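Local coordinates for protein adhesin LabA (Helicobacter pylori, PDB 6GMM) that probably binds LacdiNAc-bearing glycans of the gastric mucosa through its exodomain, acting as a lectin-like bacterial adhesin, at residues T109-G114 with E129-I134. Sequence-based numbering, arbitrary orientation.
Sequences TTITCG and ENYAKI
Tyr131 reaches Ile111 and Cys113 because its CG lies anti to the backbone N (chi1 -168°), which carries the ring off helix 128-145 and along the strand. Cys113 meets it with SG anti to its own carbonyl carbon and beside its backbone N (chi1 -62°). The two strand residues touch different ends of the tyrosine. Near the helix, at the root of the tyrosine side chain, Cys113 SG sits 3.7 Å from Tyr131 CB and also touches CG. Cys113 SG lies 4.4 Å from the centroid of the Tyr131 ring. It stands 35° off the ring normal, an oblique sulfur-aromatic contact. At the far end, the branch methyl CG2 of Ile111 does the touching. Ile111 CG2 lies 3.7 Å from Tyr131 CZ and also meets CE1. Ile111 CG2 is likewise 3.7 Å from Tyr131 OH, a van der Waals contact. The Ile111 and Tyr131 side chains run at a slant to each other. The contact is small, about 145 Å² in total, and apolar in character. Cys113 and Tyr131 are buried, while Ile111 is partly exposed.

Cys113 SG is also bonded to Cys83 SG, so the sulfur beside the ring belongs to a disulfide. The Tyr131 ring also meets the rings of Phe98 and Trp73, turned obliquely to both. Phe98 belongs to strand 96-98, the antiparallel partner of strand 111-113, and Trp73 to helix 57-76. The contact thus packs a two-stranded sheet against the start of helix 128-145, in a region that belongs by sequence to the SabA N-terminal adhesion-domain family.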
loop_
_atom_site.group_PDB
_atom_site.type_symbol
_atom_site.label_atom_id
_atom_site.label_comp_id
_atom_site.label_asym_id
_atom_site.label_seq_id
_atom_site.Cartn_x
_atom_site.Cartn_y
_atom_site.Cartn_z
ATOM N N THR A 109 33.535 -0.162 8.104
ATOM C CA THR A 109 32.653 0.150 6.954
ATOM C C THR A 109 33.296 -0.266 5.608
ATOM O O THR A 109 32.799 0.097 4.559
ATOM C CB THR A 109 32.230 1.637 6.954
ATOM O OG1 THR A 109 33.382 2.479 6.832
ATOM C CG2 THR A 109 31.394 2.024 8.180
ATOM N N THR A 110 34.414 -1.007 5.633
ATOM C CA THR A 110 35.100 -1.478 4.409
ATOM C C THR A 110 35.261 -2.990 4.505
ATOM O O THR A 110 35.668 -3.505 5.550
ATOM C CB THR A 110 36.439 -0.757 4.174
ATOM O OG1 THR A 110 36.269 0.648 4.391
ATOM C CG2 THR A 110 37.016 -1.012 2.760
ATOM N N ILE A 111 34.893 -3.685 3.432
ATOM C CA ILE A 111 34.952 -5.132 3.365
ATOM C C ILE A 111 35.654 -5.599 2.092
ATOM O O ILE A 111 35.449 -5.017 1.021
ATOM C CB ILE A 111 33.517 -5.743 3.499
ATOM C CG1 ILE A 111 33.580 -7.205 3.973
ATOM C CG2 ILE A 111 32.716 -5.626 2.199
ATOM C CD1 ILE A 111 32.317 -7.727 4.633
ATOM N N THR A 112 36.465 -6.654 2.215
ATOM C CA THR A 112 37.084 -7.289 1.075
ATOM C C THR A 112 36.491 -8.692 0.965
ATOM O O THR A 112 36.479 -9.446 1.948
ATOM C CB THR A 112 38.638 -7.238 1.159
ATOM O OG1 THR A 112 39.071 -5.878 1.039
ATOM C CG2 THR A 112 39.305 -8.069 0.082
ATOM N N CYS A 113 35.960 -9.019 -0.215
ATOM C CA CYS A 113 35.408 -10.346 -0.515
ATOM C C CYS A 113 36.557 -11.103 -1.116
ATOM O O CYS A 113 36.687 -11.127 -2.340
ATOM C CB CYS A 113 34.234 -10.273 -1.496
ATOM S SG CYS A 113 32.790 -9.348 -0.908
ATOM N N GLY A 114 37.426 -11.647 -0.265
ATOM C CA GLY A 114 38.605 -12.382 -0.719
ATOM C C GLY A 114 38.765 -13.782 -0.162
ATOM O O GLY A 114 39.878 -14.324 -0.203
ATOM N N GLU A 129 30.242 -11.656 -6.468
ATOM C CA GLU A 129 29.241 -11.093 -7.387
ATOM C C GLU A 129 27.915 -10.746 -6.684
ATOM O O GLU A 129 27.375 -9.668 -6.931
ATOM C CB GLU A 129 29.010 -11.945 -8.666
ATOM C CG GLU A 129 28.521 -13.377 -8.516
ATOM C CD GLU A 129 28.645 -14.259 -9.757
ATOM O OE1 GLU A 129 29.035 -13.749 -10.835
ATOM O OE2 GLU A 129 28.379 -15.479 -9.640
ATOM N N ASN A 130 27.415 -11.626 -5.779
ATOM C CA ASN A 130 26.183 -11.351 -5.023
ATOM C C ASN A 130 26.417 -10.251 -3.980
ATOM O O ASN A 130 25.511 -9.533 -3.662
ATOM C CB ASN A 130 25.653 -12.601 -4.366
ATOM C CG ASN A 130 25.032 -13.560 -5.350
ATOM O OD1 ASN A 130 24.538 -13.183 -6.415
ATOM N ND2 ASN A 130 25.016 -14.827 -5.000
ATOM N N TYR A 131 27.618 -10.116 -3.447
ATOM C CA TYR A 131 27.854 -9.037 -2.495
ATOM C C TYR A 131 27.789 -7.727 -3.274
ATOM O O TYR A 131 27.060 -6.827 -2.859
ATOM C CB TYR A 131 29.175 -9.190 -1.707
ATOM C CG TYR A 131 29.230 -8.221 -0.546
ATOM C CD1 TYR A 131 29.481 -6.866 -0.754
ATOM C CD2 TYR A 131 28.929 -8.634 0.747
ATOM C CE1 TYR A 131 29.456 -5.955 0.298
ATOM C CE2 TYR A 131 28.909 -7.735 1.809
ATOM C CZ TYR A 131 29.157 -6.392 1.576
ATOM O OH TYR A 131 29.089 -5.479 2.598
ATOM N N ALA A 132 28.439 -7.677 -4.453
ATOM C CA ALA A 132 28.469 -6.508 -5.326
ATOM C C ALA A 132 27.051 -6.062 -5.689
ATOM O O ALA A 132 26.752 -4.866 -5.608
ATOM C CB ALA A 132 29.296 -6.804 -6.586
ATOM N N LYS A 133 26.169 -7.046 -6.034
ATOM C CA LYS A 133 24.754 -6.878 -6.412
ATOM C C LYS A 133 23.953 -6.224 -5.277
ATOM O O LYS A 133 23.316 -5.180 -5.490
ATOM C CB LYS A 133 24.144 -8.253 -6.753
ATOM C CG LYS A 133 22.961 -8.207 -7.696
ATOM C CD LYS A 133 22.423 -9.607 -8.033
ATOM C CE LYS A 133 23.056 -10.215 -9.265
ATOM N NZ LYS A 133 22.711 -11.657 -9.416
ATOM N N ILE A 134 23.969 -6.850 -4.088
ATOM C CA ILE A 134 23.285 -6.362 -2.884
ATOM C C ILE A 134 23.866 -4.972 -2.506
ATOM O O ILE A 134 23.104 -4.036 -2.291
ATOM C CB ILE A 134 23.423 -7.363 -1.710
ATOM C CG1 ILE A 134 22.785 -8.723 -2.040
ATOM C CG2 ILE A 134 22.884 -6.751 -0.409
ATOM C CD1 ILE A 134 22.965 -9.847 -0.993
#